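Local coordinates for protein lactate racemase (Thermoanaerobacterium thermosaccharolyticum, PDB 2YJG) that catalyses the interconversion of L- and D-lactate, using a nickel pincer cofactor derived from nicotinic acid mononucleotide, at residues A[144-155]-A[222-231]; A[298-306]-A[413-423]. All blocks are in the same frame, centred on the assembly; numbering follows the deposited sequence.

Contact 1: A[144-155]-A[222-231]; sequences IGTLPSGGKLEI and RDMIYAAKKA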
loop_
_atom_site.group_PDB
_atom_site.type_symbol
_atom_site.label_atom_id
_atom_site.label_comp_id
_atom_site.label_asym_id
_atom_site.label_seq_id
_atom_site.Cartn_x
_atom_site.Cartn_y
_atom_site.Cartn_z
ATOM N N ILE A 144 -10.987 22.534 18.999
ATOM C CA ILE A 144 -10.729 22.051 20.349
ATOM C C ILE A 144 -10.344 23.113 21.348
ATOM O O ILE A 144 -10.238 22.835 22.522
ATOM C CB ILE A 144 -9.648 20.984 20.411
ATOM C CG1 ILE A 144 -8.382 21.428 19.667
ATOM C CG2 ILE A 144 -10.241 19.634 19.930
ATOM C CD1 ILE A 144 -7.116 20.729 20.144
ATOM N N GLY A 145 -10.164 24.351 20.922
ATOM C CA GLY A 145 -9.755 25.336 21.892
ATOM C C GLY A 145 -9.264 26.593 21.240
ATOM O O GLY A 145 -9.350 26.745 20.005
ATOM N N THR A 146 -8.809 27.502 22.090
ATOM C CA THR A 146 -8.193 28.746 21.621
ATOM C C THR A 146 -6.784 28.947 22.203
ATOM O O THR A 146 -6.515 28.762 23.375
ATOM C CB THR A 146 -9.020 29.935 22.002
ATOM O OG1 THR A 146 -8.979 30.049 23.421
ATOM C CG2 THR A 146 -10.457 29.787 21.488
ATOM N N LEU A 147 -5.881 29.401 21.350
ATOM C CA LEU A 147 -4.461 29.325 21.640
ATOM C C LEU A 147 -4.071 30.561 22.454
ATOM O O LEU A 147 -4.822 31.566 22.445
ATOM C CB LEU A 147 -3.696 29.289 20.320
ATOM C CG LEU A 147 -3.886 28.062 19.412
ATOM C CD1 LEU A 147 -3.639 28.335 17.951
ATOM C CD2 LEU A 147 -2.952 26.887 19.896
ATOM N N PRO A 148 -2.892 30.521 23.109
ATOM C CA PRO A 148 -2.356 31.705 23.787
ATOM C C PRO A 148 -2.374 32.998 22.970
ATOM O O PRO A 148 -2.617 34.074 23.540
ATOM C CB PRO A 148 -0.925 31.290 24.127
ATOM C CG PRO A 148 -0.985 29.849 24.305
ATOM C CD PRO A 148 -2.061 29.340 23.377
ATOM N N SER A 149 -2.139 32.905 21.664
ATOM C CA SER A 149 -2.183 34.054 20.778
ATOM C C SER A 149 -3.593 34.561 20.518
ATOM O O SER A 149 -3.774 35.604 19.898
ATOM C CB SER A 149 -1.592 33.682 19.436
ATOM O OG SER A 149 -2.287 32.564 18.900
ATOM N N GLY A 150 -4.590 33.796 20.933
ATOM C CA GLY A 150 -5.990 34.119 20.651
ATOM C C GLY A 150 -6.618 33.344 19.492
ATOM O O GLY A 150 -7.832 33.324 19.368
ATOM N N GLY A 151 -5.813 32.702 18.643
ATOM C CA GLY A 151 -6.358 31.929 17.517
ATOM C C GLY A 151 -7.108 30.638 17.863
ATOM O O GLY A 151 -6.771 29.917 18.819
ATOM N N LYS A 152 -8.109 30.323 17.050
ATOM C CA LYS A 152 -8.764 29.017 17.142
ATOM C C LYS A 152 -7.757 27.882 16.845
ATOM O O LYS A 152 -6.771 28.094 16.110
ATOM C CB LYS A 152 -9.881 28.920 16.115
ATOM C CG LYS A 152 -11.175 29.559 16.528
ATOM C CD LYS A 152 -12.196 29.481 15.376
ATOM C CE LYS A 152 -13.278 30.515 15.555
ATOM N NZ LYS A 152 -13.660 30.515 16.972
ATOM N N LEU A 153 -8.034 26.713 17.403
ATOM C CA LEU A 153 -7.239 25.510 17.196
ATOM C C LEU A 153 -8.164 24.396 16.676
ATOM O O LEU A 153 -9.107 23.992 17.368
ATOM C CB LEU A 153 -6.586 25.100 18.518
ATOM C CG LEU A 153 -5.828 23.768 18.526
ATOM C CD1 LEU A 153 -4.776 23.889 17.413
ATOM C CD2 LEU A 153 -5.218 23.440 19.870
ATOM N N GLU A 154 -7.941 23.954 15.445
ATOM C CA GLU A 154 -8.750 22.890 14.836
ATOM C C GLU A 154 -7.800 21.782 14.481
ATOM O O GLU A 154 -6.808 22.044 13.786
ATOM C CB GLU A 154 -9.447 23.412 13.580
ATOM C CG GLU A 154 -10.211 24.728 13.910
ATOM C CD GLU A 154 -10.627 25.559 12.727
ATOM O OE1 GLU A 154 -9.954 25.547 11.673
ATOM O OE2 GLU A 154 -11.663 26.266 12.881
ATOM N N ILE A 155 -8.053 20.579 14.984
ATOM C CA ILE A 155 -7.216 19.430 14.610
ATOM C C ILE A 155 -8.031 18.230 14.083
ATOM O O ILE A 155 -9.254 18.186 14.238
ATOM C CB ILE A 155 -6.224 19.060 15.683
ATOM C CG1 ILE A 155 -6.887 18.592 16.992
ATOM C CG2 ILE A 155 -5.306 20.283 16.014
ATOM C CD1 ILE A 155 -5.973 17.820 17.891
ATOM N N ARG A 222 5.298 28.505 21.442
ATOM C CA ARG A 222 4.285 28.611 22.509
ATOM C C ARG A 222 2.893 28.139 22.073
ATOM O O ARG A 222 2.221 27.414 22.813
ATOM C CB ARG A 222 4.222 30.089 22.998
ATOM C CG ARG A 222 3.225 30.308 24.134
ATOM C CD ARG A 222 3.090 31.807 24.598
ATOM N NE ARG A 222 2.056 31.956 25.648
ATOM C CZ ARG A 222 1.485 33.115 26.032
ATOM N NH1 ARG A 222 1.791 34.279 25.451
ATOM N NH2 ARG A 222 0.581 33.115 27.009
ATOM N N ASP A 223 2.431 28.579 20.901
ATOM C CA ASP A 223 1.146 28.089 20.348
ATOM C C ASP A 223 1.162 26.587 20.095
ATOM O O ASP A 223 0.154 25.920 20.372
ATOM C CB ASP A 223 0.711 28.892 19.089
ATOM C CG ASP A 223 -0.123 30.157 19.454
ATOM O OD1 ASP A 223 -0.147 30.575 20.664
ATOM O OD2 ASP A 223 -0.743 30.683 18.544
ATOM N N MET A 224 2.293 26.043 19.595
ATOM C CA MET A 224 2.396 24.627 19.309
ATOM C C MET A 224 2.302 23.787 20.568
ATOM O O MET A 224 1.669 22.723 20.581
ATOM C CB MET A 224 3.728 24.349 18.591
ATOM C CG MET A 224 3.890 25.016 17.204
ATOM S SD MET A 224 5.599 24.708 16.628
ATOM C CE MET A 224 5.509 25.225 14.850
ATOM N N ILE A 225 2.957 24.258 21.616
ATOM C CA ILE A 225 3.024 23.575 22.907
ATOM C C ILE A 225 1.611 23.503 23.484
ATOM O O ILE A 225 1.163 22.442 23.962
ATOM C CB ILE A 225 4.011 24.287 23.821
ATOM C CG1 ILE A 225 5.445 23.919 23.403
ATOM C CG2 ILE A 225 3.720 23.995 25.300
ATOM C CD1 ILE A 225 5.773 22.480 23.542
ATOM N N TYR A 226 0.904 24.629 23.394
ATOM C CA TYR A 226 -0.467 24.661 23.897
ATOM C C TYR A 226 -1.371 23.764 23.098
ATOM O O TYR A 226 -2.172 23.002 23.698
ATOM C CB TYR A 226 -0.992 26.062 23.887
ATOM C CG TYR A 226 -2.363 26.211 24.468
ATOM C CD1 TYR A 226 -3.525 26.036 23.689
ATOM C CD2 TYR A 226 -2.513 26.634 25.785
ATOM C CE1 TYR A 226 -4.793 26.261 24.251
ATOM C CE2 TYR A 226 -3.750 26.862 26.326
ATOM C CZ TYR A 226 -4.877 26.662 25.580
ATOM O OH TYR A 226 -6.080 26.888 26.232
ATOM N N ALA A 227 -1.250 23.813 21.756
ATOM C CA ALA A 227 -1.957 22.880 20.841
ATOM C C ALA A 227 -1.752 21.444 21.224
ATOM O O ALA A 227 -2.722 20.666 21.234
ATOM C CB ALA A 227 -1.535 23.086 19.358
ATOM N N ALA A 228 -0.512 21.057 21.526
ATOM C CA ALA A 228 -0.225 19.647 21.878
ATOM C C ALA A 228 -0.915 19.255 23.196
ATOM O O ALA A 228 -1.502 18.148 23.328
ATOM C CB ALA A 228 1.283 19.404 21.962
ATOM N N LYS A 229 -0.825 20.150 24.191
ATOM C CA LYS A 229 -1.537 19.962 25.472
ATOM C C LYS A 229 -3.036 19.775 25.312
ATOM O O LYS A 229 -3.606 18.808 25.871
ATOM C CB LYS A 229 -1.275 21.118 26.467
ATOM C CG LYS A 229 0.180 21.373 26.702
ATOM C CD LYS A 229 0.548 21.704 28.167
ATOM C CE LYS A 229 0.016 23.071 28.622
ATOM N NZ LYS A 229 0.919 23.688 29.701
ATOM N N LYS A 230 -3.660 20.647 24.518
ATOM C CA LYS A 230 -5.094 20.618 24.281
ATOM C C LYS A 230 -5.510 19.385 23.487
ATOM O O LYS A 230 -6.668 18.983 23.554
ATOM C CB LYS A 230 -5.584 21.818 23.452
ATOM C CG LYS A 230 -5.700 23.186 24.127
ATOM C CD LYS A 230 -6.563 23.167 25.383
ATOM C CE LYS A 230 -8.009 23.580 25.185
ATOM N NZ LYS A 230 -8.576 23.893 26.526
ATOM N N ALA A 231 -4.585 18.859 22.685
ATOM C CA ALA A 231 -4.789 17.596 21.964
ATOM C C ALA A 231 -4.625 16.348 22.803
ATOM O O ALA A 231 -4.825 15.248 22.255
ATOM C CB ALA A 231 -3.794 17.518 20.786
HETATM O O HOH W 1 -8.748 26.763 24.832
#

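Contact 2: A[298-306]-A[413-423]; sequences KGMTAGEAA and NVIPDGVSVIV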
loop_
_atom_site.group_PDB
_atom_site.type_symbol
_atom_site.label_atom_id
_atom_site.label_comp_id
_atom_site.label_asym_id
_atom_site.label_seq_id
_atom_site.Cartn_x
_atom_site.Cartn_y
_atom_site.Cartn_z
ATOM N N LYS A 298 17.065 28.883 4.573
ATOM C CA LYS A 298 17.495 28.252 5.853
ATOM C C LYS A 298 19.005 28.393 6.150
ATOM O O LYS A 298 19.408 28.962 7.215
ATOM C CB LYS A 298 17.058 26.821 5.924
ATOM C CG LYS A 298 15.493 26.653 5.841
ATOM C CD LYS A 298 15.099 25.237 5.691
ATOM C CE LYS A 298 13.580 25.045 5.728
ATOM N NZ LYS A 298 13.190 23.565 5.681
ATOM N N GLY A 299 19.815 27.986 5.186
ATOM C CA GLY A 299 21.298 28.154 5.245
ATOM C C GLY A 299 21.689 29.622 5.314
ATOM O O GLY A 299 22.652 30.019 5.964
ATOM N N MET A 300 20.951 30.480 4.606
ATOM C CA MET A 300 21.258 31.890 4.673
ATOM C C MET A 300 21.126 32.494 6.070
ATOM O O MET A 300 21.878 33.448 6.417
ATOM C CB MET A 300 20.353 32.713 3.744
ATOM C CG MET A 300 20.443 32.369 2.256
ATOM S SD MET A 300 19.359 33.431 1.296
ATOM C CE MET A 300 19.482 32.609 -0.272
ATOM N N THR A 301 20.168 31.971 6.843
ATOM C CA THR A 301 19.991 32.427 8.242
ATOM C C THR A 301 21.211 32.077 9.112
ATOM O O THR A 301 21.506 32.814 10.046
ATOM C CB THR A 301 18.707 31.905 8.974
ATOM O OG1 THR A 301 18.760 30.489 9.202
ATOM C CG2 THR A 301 17.387 32.368 8.243
ATOM N N ALA A 302 21.887 30.948 8.824
ATOM C CA ALA A 302 23.107 30.560 9.558
ATOM C C ALA A 302 24.172 31.582 9.140
ATOM O O ALA A 302 24.898 32.077 9.990
ATOM C CB ALA A 302 23.549 29.123 9.182
ATOM N N GLY A 303 24.216 31.911 7.845
ATOM C CA GLY A 303 25.006 33.046 7.349
ATOM C C GLY A 303 24.788 34.371 8.066
ATOM O O GLY A 303 25.753 35.071 8.493
ATOM N N GLU A 304 23.513 34.753 8.188
ATOM C CA GLU A 304 23.116 35.998 8.768
ATOM C C GLU A 304 23.680 36.142 10.183
ATOM O O GLU A 304 24.182 37.192 10.528
ATOM C CB GLU A 304 21.585 36.019 8.885
ATOM C CG GLU A 304 20.949 37.296 9.445
ATOM C CD GLU A 304 19.424 37.107 9.628
ATOM O OE1 GLU A 304 18.988 35.968 9.805
ATOM O OE2 GLU A 304 18.661 38.102 9.634
ATOM N N ALA A 305 23.535 35.094 10.978
ATOM C CA ALA A 305 23.970 35.049 12.338
ATOM C C ALA A 305 25.506 35.143 12.502
ATOM O O ALA A 305 25.965 35.627 13.537
ATOM C CB ALA A 305 23.426 33.813 12.992
ATOM N N ALA A 306 26.267 34.758 11.480
ATOM C CA ALA A 306 27.740 34.856 11.502
ATOM C C ALA A 306 28.311 36.003 10.739
ATOM O O ALA A 306 29.551 36.062 10.578
ATOM C CB ALA A 306 28.370 33.553 10.954
ATOM N N ASN A 413 34.078 33.827 7.629
ATOM C CA ASN A 413 33.563 32.708 8.355
ATOM C C ASN A 413 33.149 31.631 7.359
ATOM O O ASN A 413 32.404 31.928 6.446
ATOM C CB ASN A 413 32.354 33.121 9.220
ATOM C CG ASN A 413 32.722 33.660 10.610
ATOM O OD1 ASN A 413 31.956 34.446 11.212
ATOM N ND2 ASN A 413 33.823 33.193 11.156
ATOM N N VAL A 414 33.550 30.373 7.558
ATOM C CA VAL A 414 33.127 29.248 6.685
ATOM C C VAL A 414 32.253 28.303 7.439
ATOM O O VAL A 414 32.665 27.731 8.448
ATOM C CB VAL A 414 34.357 28.459 6.093
ATOM C CG1 VAL A 414 33.871 27.310 5.148
ATOM C CG2 VAL A 414 35.288 29.438 5.332
ATOM N N ILE A 415 31.014 28.128 6.981
ATOM C CA ILE A 415 30.083 27.250 7.638
ATOM C C ILE A 415 29.710 26.228 6.562
ATOM O O ILE A 415 28.778 26.476 5.782
ATOM C CB ILE A 415 28.810 27.982 8.057
ATOM C CG1 ILE A 415 29.150 29.306 8.800
ATOM C CG2 ILE A 415 27.928 27.032 8.890
ATOM C CD1 ILE A 415 27.920 30.050 9.388
ATOM N N PRO A 416 30.431 25.096 6.501
ATOM C CA PRO A 416 30.250 24.262 5.306
ATOM C C PRO A 416 28.837 23.714 5.086
ATOM O O PRO A 416 28.411 23.609 3.940
ATOM C CB PRO A 416 31.266 23.125 5.460
ATOM C CG PRO A 416 32.185 23.539 6.667
ATOM C CD PRO A 416 31.511 24.631 7.406
ATOM N N ASP A 417 28.118 23.405 6.155
ATOM C CA ASP A 417 26.716 23.019 6.076
ATOM C C ASP A 417 25.820 23.960 6.915
ATOM O O ASP A 417 25.708 23.848 8.152
ATOM C CB ASP A 417 26.557 21.591 6.509
ATOM C CG ASP A 417 25.098 21.073 6.377
ATOM O OD1 ASP A 417 24.144 21.889 6.333
ATOM O OD2 ASP A 417 24.925 19.837 6.321
ATOM N N GLY A 418 25.238 24.919 6.211
ATOM C CA GLY A 418 24.411 25.949 6.804
ATOM C C GLY A 418 23.097 25.498 7.448
ATOM O O GLY A 418 22.546 26.201 8.290
ATOM N N VAL A 419 22.563 24.366 7.021
ATOM C CA VAL A 419 21.223 23.930 7.503
ATOM C C VAL A 419 21.270 23.060 8.717
ATOM O O VAL A 419 20.255 22.911 9.430
ATOM C CB VAL A 419 20.442 23.123 6.459
ATOM C CG1 VAL A 419 20.048 23.986 5.406
ATOM C CG2 VAL A 419 21.233 21.959 5.914
ATOM N N SER A 420 22.429 22.475 8.968
ATOM C CA SER A 420 22.644 21.598 10.102
ATOM C C SER A 420 23.068 22.261 11.439
ATOM O O SER A 420 23.124 21.587 12.453
ATOM C CB SER A 420 23.747 20.600 9.731
ATOM O OG SER A 420 25.028 21.259 9.610
ATOM N N VAL A 421 23.415 23.535 11.446
ATOM C CA VAL A 421 23.973 24.164 12.598
ATOM C C VAL A 421 23.002 25.163 13.250
ATOM O O VAL A 421 22.050 25.659 12.604
ATOM C CB VAL A 421 25.284 24.906 12.212
ATOM C CG1 VAL A 421 26.372 23.895 11.740
ATOM C CG2 VAL A 421 25.052 25.943 11.127
ATOM N N ILE A 422 23.321 25.491 14.507
ATOM C CA ILE A 422 22.721 26.583 15.249
ATOM C C ILE A 422 23.867 27.543 15.476
ATOM O O ILE A 422 24.786 27.254 16.271
ATOM C CB ILE A 422 22.150 26.110 16.627
ATOM C CG1 ILE A 422 21.009 25.094 16.406
ATOM C CG2 ILE A 422 21.619 27.246 17.482
ATOM C CD1 ILE A 422 20.817 24.286 17.645
ATOM N N VAL A 423 23.808 28.702 14.815
ATOM C CA VAL A 423 24.921 29.659 14.940
ATOM C C VAL A 423 24.636 30.592 16.131
ATOM O O VAL A 423 23.653 31.315 16.118
ATOM C CB VAL A 423 25.131 30.468 13.679
ATOM C CG1 VAL A 423 26.302 31.584 13.884
ATOM C CG2 VAL A 423 25.433 29.570 12.488
#

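Contact 1: A[144-155]-A[222-231]
Ser-149 and Asp-223 make the polar end of this contact. Ser-149 OG donates to Asp-223 OD2 at a very short 2.5 Å. Ser-149 N reaches OD1 of Asp-223 at 3.2 Å, on the syn lone pair. The serine thus engages both carboxylate oxygens, which limits how far the carboxylate can turn. Pro-148 packs between two flat groups of the helix. Its CD lies over one face of the Tyr-226 ring, a CH-pi contact 3.7 Å from the centroid. Its CB sits over a face of the Arg-222 guanidinium, 3.4 Å from Arg-222 NE. With CG anti to the backbone N (chi1 -176°), the Tyr-226 ring is carried toward the hairpin. A water in the ring plane bonds Tyr-226 OH and accepts from Thr-146 N and, weakly, from Lys-230 NZ. With an alanine here instead of Tyr-226, Pro-148 is likely to lose the aromatic face it packs on, and the water one of its partners. Apolar packing continues along the helix. Leu-153 CD2 presses on Ala-227 CA at 3.4 Å, and Ile-155 CD1 meets Ala-231 CB at 3.6 Å. This is a two-stranded beta hairpin, whose connecting loop holds a type I turn from Leu-147 to Gly-150, packed on helix 219-230.

Contact 2: A[298-306]-A[413-423]
Helix 293-305 of the C-terminal domain packs here on strand 412-415 of the six-stranded parallel sheet, on the loop after it and on strand 422-425, which pairs with strand 271-277. The backbones come closest where two glycines meet, with the CA atoms of Gly-299 and Gly-418 4.1 Å apart. Ala-302 meets several partners. Its CB lies 3.2 Å from Gly-418 O and also touches Val-421 CG2 and, at 3.8 Å, Val-423 CG2. Val-423 spans one turn of the helix: CG1, anti to the backbone N (chi1 176°), meets Ala-305 CB at 3.7 Å, while CG2 turns to Ala-302. Ile-415 sends CD1 to Ala-306 CB at 3.9 Å. At the other end, Val-419 CG1 approaches Gly-299 N and Lys-298 CB. The loop itself is shaped by an Asx turn: Asp-417 OD1 accepts from Val-419 N at 3.0 Å and also from Ser-420 N. Lys-298, probably a substrate ligand by analogy with relatives, leads its extended chain away from the loop, and its NZ bonds Gln-295. Small residues along and just after the helix, met by branched ones from the loop and its flanking strands, give close, largely apolar packing beside the probable substrate site.

Following the chain from the N terminus, the hairpin at 144-155 is the first of the four segments reached, after the early strands of the mixed sheet. The chain then runs through the segment holding His-174, Lys-184 and His-200 before helix 219-230 returns to that hairpin and closes contact 1. Contact 2 opens later, at helix 293-305. About a hundred residues, nearly half of them helical, separate 298-306 from 413-423, where the second loop closes. The two loops follow in series and neither nest nor cross. The centres of contact 1 and contact 2 are about 31 Å apart. Contact 1 ties a hairpin to a helix near the probable cofactor site. Contact 2 ties helix 293-305 to strand 412-415 of the parallel sheet and to strand 422-425.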